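Local coordinates for ABC transporter, solute-binding protein (Staphylococcus aureus, PDB 6LKK) that binds glucose 6-phosphate in the cleft of a periplasmic-binding-protein fold and takes part in two-component signal transduction, at residues A[154-157]-A[158-161]; A[142-145]-A[146-149]. All blocks are in the same frame, centred on the assembly; numbering follows the deposited sequence.

Contact 1 of 2, residues A[154-157]-A[158-161]; sequences VSDV and HQFQ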
ATOM      1  N   VAL A 154      15.768  14.014   9.922  1.00 28.09           N
ATOM      2  CA  VAL A 154      15.649  14.238   8.486  1.00 22.84           C
ATOM      3  C   VAL A 154      16.945  13.875   7.777  1.00 24.26           C
ATOM      4  O   VAL A 154      16.931  13.474   6.607  1.00 24.90           O
ATOM      5  CB  VAL A 154      15.248  15.702   8.212  1.00 28.15           C
ATOM      6  CG1 VAL A 154      15.268  16.002   6.719  1.00 29.87           C
ATOM      7  CG2 VAL A 154      13.871  15.986   8.786  1.00 31.06           C
ATOM      8  N   SER A 155      18.085  14.009   8.460  1.00 25.18           N
ATOM      9  CA  SER A 155      19.357  13.671   7.830  1.00 24.73           C
ATOM     10  C   SER A 155      19.392  12.212   7.392  1.00 24.50           C
ATOM     11  O   SER A 155      20.025  11.886   6.382  1.00 25.93           O
ATOM     12  CB  SER A 155      20.514  13.978   8.783  1.00 27.33           C
ATOM     13  OG  SER A 155      20.346  13.320  10.026  1.00 32.10           O
ATOM     14  N   ASP A 156      18.711  11.323   8.123  1.00 26.06           N
ATOM     15  CA  ASP A 156      18.649   9.923   7.710  1.00 22.20           C
ATOM     16  C   ASP A 156      17.870   9.769   6.411  1.00 21.57           C
ATOM     17  O   ASP A 156      18.224   8.941   5.563  1.00 20.24           O
ATOM     18  CB  ASP A 156      18.015   9.069   8.809  1.00 21.26           C
ATOM     19  CG  ASP A 156      18.938   8.853   9.993  1.00 26.74           C
ATOM     20  OD1 ASP A 156      20.173   8.858   9.801  1.00 30.74           O
ATOM     21  OD2 ASP A 156      18.426   8.671  11.118  1.00 28.27           O
ATOM     22  N   VAL A 157      16.799  10.545   6.240  1.00 20.78           N
ATOM     23  CA  VAL A 157      16.041  10.501   4.993  1.00 19.94           C
ATOM     24  C   VAL A 157      16.902  10.997   3.841  1.00 20.52           C
ATOM     25  O   VAL A 157      16.981  10.364   2.783  1.00 20.42           O
ATOM     26  CB  VAL A 157      14.746  11.324   5.123  1.00 20.85           C
ATOM     27  CG1 VAL A 157      13.987  11.352   3.804  1.00 21.01           C
ATOM     28  CG2 VAL A 157      13.862  10.758   6.228  1.00 20.29           C
ATOM     29  N   HIS A 158      17.567  12.137   4.034  1.00 23.85           N
ATOM     30  CA  HIS A 158      18.383  12.707   2.968  1.00 23.29           C
ATOM     31  C   HIS A 158      19.550  11.795   2.616  1.00 20.14           C
ATOM     32  O   HIS A 158      19.919  11.677   1.440  1.00 23.59           O
ATOM     33  CB  HIS A 158      18.886  14.090   3.379  1.00 25.57           C
ATOM     34  CG  HIS A 158      17.812  15.132   3.430  1.00 26.14           C
ATOM     35  ND1 HIS A 158      17.998  16.364   4.020  1.00 30.10           N
ATOM     36  CD2 HIS A 158      16.544  15.128   2.957  1.00 29.25           C
ATOM     37  CE1 HIS A 158      16.888  17.072   3.914  1.00 35.73           C
ATOM     38  NE2 HIS A 158      15.990  16.346   3.272  1.00 33.39           N
ATOM     39  N   GLN A 159      20.153  11.150   3.617  1.00 23.70           N
ATOM     40  CA  GLN A 159      21.264  10.248   3.332  1.00 24.73           C
ATOM     41  C   GLN A 159      20.820   9.109   2.425  1.00 22.33           C
ATOM     42  O   GLN A 159      21.531   8.745   1.481  1.00 26.50           O
ATOM     43  CB  GLN A 159      21.863   9.699   4.626  1.00 24.13           C
ATOM     44  CG  GLN A 159      23.157   8.925   4.398  1.00 31.40           C
ATOM     45  CD  GLN A 159      23.767   8.378   5.675  1.00 30.48           C
ATOM     46  OE1 GLN A 159      23.231   8.562   6.768  1.00 29.69           O
ATOM     47  NE2 GLN A 159      24.898   7.696   5.540  1.00 32.14           N
ATOM     48  N   PHE A 160      19.641   8.539   2.684  1.00 22.40           N
ATOM     49  CA  PHE A 160      19.135   7.488   1.809  1.00 23.14           C
ATOM     50  C   PHE A 160      18.858   8.029   0.412  1.00 20.92           C
ATOM     51  O   PHE A 160      19.254   7.425  -0.593  1.00 21.40           O
ATOM     52  CB  PHE A 160      17.865   6.861   2.385  1.00 19.92           C
ATOM     53  CG  PHE A 160      17.176   5.953   1.412  1.00 18.79           C
ATOM     54  CD1 PHE A 160      17.594   4.644   1.256  1.00 23.17           C
ATOM     55  CD2 PHE A 160      16.147   6.424   0.613  1.00 19.74           C
ATOM     56  CE1 PHE A 160      16.982   3.814   0.340  1.00 22.79           C
ATOM     57  CE2 PHE A 160      15.534   5.598  -0.306  1.00 24.62           C
ATOM     58  CZ  PHE A 160      15.954   4.293  -0.443  1.00 22.84           C
ATOM     59  N   GLN A 161      18.162   9.164   0.327  1.00 20.40           N
ATOM     60  CA  GLN A 161      17.792   9.700  -0.977  1.00 22.73           C
ATOM     61  C   GLN A 161      19.021  10.030  -1.815  1.00 24.75           C
ATOM     62  O   GLN A 161      18.997   9.861  -3.038  1.00 24.93           O
ATOM     63  CB  GLN A 161      16.907  10.934  -0.802  1.00 23.59           C
ATOM     64  CG  GLN A 161      15.543  10.614  -0.210  1.00 25.11           C
ATOM     65  CD  GLN A 161      14.640  11.826  -0.127  1.00 29.78           C
ATOM     66  OE1 GLN A 161      15.054  12.893   0.323  1.00 33.07           O
ATOM     67  NE2 GLN A 161      13.397  11.666  -0.564  1.00 33.14           N
TER
HETATM   68  O   HOH W   1      21.216   7.132   8.053  1.00 33.73           O

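Contact 2 of 2, residues A[142-145]-A[146-149]; sequences QHMR and AIYS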
ATOM      1  N   GLN A 142       5.494   6.161   2.705  1.00 15.83           N
ATOM      2  CA  GLN A 142       5.556   5.336   3.908  1.00 18.64           C
ATOM      3  C   GLN A 142       6.988   4.921   4.221  1.00 14.65           C
ATOM      4  O   GLN A 142       7.385   4.873   5.393  1.00 17.98           O
ATOM      5  CB  GLN A 142       4.656   4.111   3.745  1.00 17.76           C
ATOM      6  CG  GLN A 142       3.166   4.434   3.778  1.00 21.15           C
ATOM      7  CD  GLN A 142       2.697   4.922   5.137  1.00 20.37           C
ATOM      8  OE1 GLN A 142       2.724   6.118   5.420  1.00 25.88           O
ATOM      9  NE2 GLN A 142       2.260   3.996   5.984  1.00 20.81           N
ATOM     10  N   HIS A 143       7.784   4.624   3.192  1.00 16.52           N
ATOM     11  CA  HIS A 143       9.185   4.287   3.417  1.00 15.86           C
ATOM     12  C   HIS A 143       9.957   5.470   3.987  1.00 17.98           C
ATOM     13  O   HIS A 143      10.804   5.297   4.871  1.00 16.62           O
ATOM     14  CB  HIS A 143       9.828   3.812   2.118  1.00 16.89           C
ATOM     15  CG  HIS A 143       9.636   2.354   1.845  1.00 16.76           C
ATOM     16  ND1 HIS A 143      10.342   1.375   2.510  1.00 17.02           N
ATOM     17  CD2 HIS A 143       8.827   1.708   0.973  1.00 16.99           C
ATOM     18  CE1 HIS A 143       9.977   0.188   2.060  1.00 16.06           C
ATOM     19  NE2 HIS A 143       9.060   0.363   1.126  1.00 14.21           N
ATOM     20  N   MET A 144       9.698   6.680   3.483  1.00 19.41           N
ATOM     21  CA  MET A 144      10.394   7.845   4.017  1.00 19.18           C
ATOM     22  C   MET A 144      10.018   8.075   5.474  1.00 16.67           C
ATOM     23  O   MET A 144      10.868   8.456   6.289  1.00 18.50           O
ATOM     24  CB  MET A 144      10.087   9.088   3.179  1.00 18.84           C
ATOM     25  CG  MET A 144      10.655   9.081   1.756  1.00 20.25           C
ATOM     26  SD  MET A 144      12.384   8.579   1.601  1.00 21.47           S
ATOM     27  CE  MET A 144      12.206   6.828   1.264  1.00 21.60           C
ATOM     28  N   ARG A 145       8.750   7.844   5.826  1.00 17.46           N
ATOM     29  CA  ARG A 145       8.353   7.894   7.229  1.00 18.43           C
ATOM     30  C   ARG A 145       9.074   6.825   8.043  1.00 20.49           C
ATOM     31  O   ARG A 145       9.492   7.076   9.180  1.00 18.14           O
ATOM     32  CB  ARG A 145       6.838   7.730   7.364  1.00 19.96           C
ATOM     33  CG  ARG A 145       6.028   8.932   6.903  1.00 21.63           C
ATOM     34  CD  ARG A 145       4.838   9.182   7.819  1.00 33.28           C
ATOM     35  NE  ARG A 145       5.257   9.695   9.121  1.00 45.40           N
ATOM     36  CZ  ARG A 145       4.425  10.013  10.108  1.00 56.06           C
ATOM     37  NH1 ARG A 145       3.115   9.877   9.955  1.00 63.65           N
ATOM     38  NH2 ARG A 145       4.907  10.469  11.257  1.00 56.21           N
ATOM     39  N   ALA A 146       9.234   5.625   7.479  1.00 20.88           N
ATOM     40  CA  ALA A 146       9.937   4.563   8.195  1.00 18.61           C
ATOM     41  C   ALA A 146      11.382   4.953   8.476  1.00 16.62           C
ATOM     42  O   ALA A 146      11.895   4.720   9.576  1.00 20.80           O
ATOM     43  CB  ALA A 146       9.884   3.262   7.394  1.00 19.44           C
ATOM     44  N   ILE A 147      12.052   5.552   7.491  1.00 17.33           N
ATOM     45  CA  ILE A 147      13.437   5.972   7.679  1.00 18.10           C
ATOM     46  C   ILE A 147      13.515   7.106   8.693  1.00 19.56           C
ATOM     47  O   ILE A 147      14.397   7.122   9.561  1.00 20.14           O
ATOM     48  CB  ILE A 147      14.048   6.363   6.321  1.00 17.96           C
ATOM     49  CG1 ILE A 147      14.155   5.122   5.429  1.00 18.23           C
ATOM     50  CG2 ILE A 147      15.419   7.017   6.498  1.00 19.02           C
ATOM     51  CD1 ILE A 147      14.575   5.406   4.010  1.00 19.72           C
ATOM     52  N   TYR A 148      12.596   8.069   8.608  1.00 20.12           N
ATOM     53  CA  TYR A 148      12.584   9.154   9.582  1.00 18.85           C
ATOM     54  C   TYR A 148      12.313   8.630  10.986  1.00 21.33           C
ATOM     55  O   TYR A 148      12.855   9.152  11.966  1.00 23.04           O
ATOM     56  CB  TYR A 148      11.535  10.198   9.204  1.00 19.44           C
ATOM     57  CG  TYR A 148      11.469  11.340  10.191  1.00 22.77           C
ATOM     58  CD1 TYR A 148      12.419  12.349  10.174  1.00 26.28           C
ATOM     59  CD2 TYR A 148      10.466  11.400  11.147  1.00 22.29           C
ATOM     60  CE1 TYR A 148      12.370  13.392  11.079  1.00 28.67           C
ATOM     61  CE2 TYR A 148      10.408  12.441  12.058  1.00 28.48           C
ATOM     62  CZ  TYR A 148      11.364  13.433  12.017  1.00 26.33           C
ATOM     63  OH  TYR A 148      11.318  14.474  12.916  1.00 31.40           O
ATOM     64  N   SER A 149      11.480   7.597  11.104  1.00 20.06           N
ATOM     65  CA  SER A 149      11.089   7.112  12.422  1.00 21.41           C
ATOM     66  C   SER A 149      12.241   6.462  13.174  1.00 21.97           C
ATOM     67  O   SER A 149      12.174   6.362  14.402  1.00 26.40           O
ATOM     68  CB  SER A 149       9.937   6.113  12.297  1.00 23.54           C
ATOM     69  OG  SER A 149      10.410   4.838  11.896  1.00 22.95           O
TER

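Contact 1 of 2, residues A[154-157]-A[158-161]
V154 and H158 stand next to each other one turn apart on the short helix 154-161, an i to i+4 pair on the outer part of a bacterial solute-binding-protein fold. From CB, which packs 3.8 Å from V154 O, the H158 side chain turns back along the helix, because its CG stands beside its own backbone N and anti to the carbonyl carbon (chi1 -70°). CG then passes 3.7 Å from V154 O, and the imidazole swings over the valine. V154 CG1 sits under one ring face, 3.7 Å from the centroid of the H158 ring and displaced toward the rim, which makes a CH-pi contact closest at CE1. At the tip, NE2 is hydrogen-bonded to the carbonyl oxygen of I293, so the ring is held between a methyl on one face and a polar bond at its far end to the C-terminal helix 286-293. V157, buried, and Q161 repeat the i to i+4 spacing: Q161 CG rests 3.3 Å from V157 O, and its amide oxygen stays near V157 CG1. Four regular backbone hydrogen bonds, from H158 N to V154 O through Q161 N to V157 O, run along the helix. The ring of F160 leads off from the helix turn and meets Y131 edge-to-face. D156 OD2 is hydrogen-bonded to H151 ND1. On the more exposed flank the D156 carboxylate and the Q159 amide oxygen, two acceptors, are bridged by a water that donates to both, 2.7 Å from D156 OD1 and 2.8 Å from Q159 OE1.

Contact 2 of 2, residues A[142-145]-A[146-149]
I147 lays its CG1 branch back over the preceding turn, where CG1 comes 3.4 Å from H143 O and CD1 reaches M144 CE at 3.9 Å. That branch lies anti to the carbonyl carbon of I147 (chi1 -66°), which sends it toward the earlier turn; M144 folds back on itself beyond CG and brings its methyl round to meet it. The two side chains share one direction and together face helix 154-161. A146 CB lies 3.4 Å from H143 O. At the later end S149 OG donates to A146 O over 2.8 Å, an i to i-3 bond that gives a buried hydroxyl a partner on its own helix. The polar ends of the first turn look elsewhere: Q142 NE2 bonds N214 OD1, and H143 is gripped at both ring nitrogens, NE2 by S187 O and ND1 by Y117 OH. R145 reaches out to a cation-pi contact with F289. Backbone hydrogen bonds join each residue of 142-145 to its i+4 partner. The arrangement belongs to a largely buried alpha-helix, 138-151, of a solute-binding-protein domain, which begins at the ligand-binding residues T138 and T139 and runs away from the glucose 6-phosphate pocket.

The two contacts lie on successive helices of the chain, 138-151 and 154-161, with centres 10 Å apart, and they pack directly on each other. I147 CD1 of contact 2 meets F160 CG of contact 1 at 3.7 Å, and I147 CG2 lies 3.5 Å from D156 O; Y148 CE1 approaches V154 N at 3.6 Å. Helix 286-293 touches both, at V154 and V157 and at M144 and Y148. Contact 2 is nearer the ligand: the Q142 side chain is about 6 Å from the bound glucose 6-phosphate, whereas the F160 side chain of contact 1 stands about 14 Å from the sugar phosphate and about 10 Å from the side chain of T139, a binding residue at the start of helix 138-151.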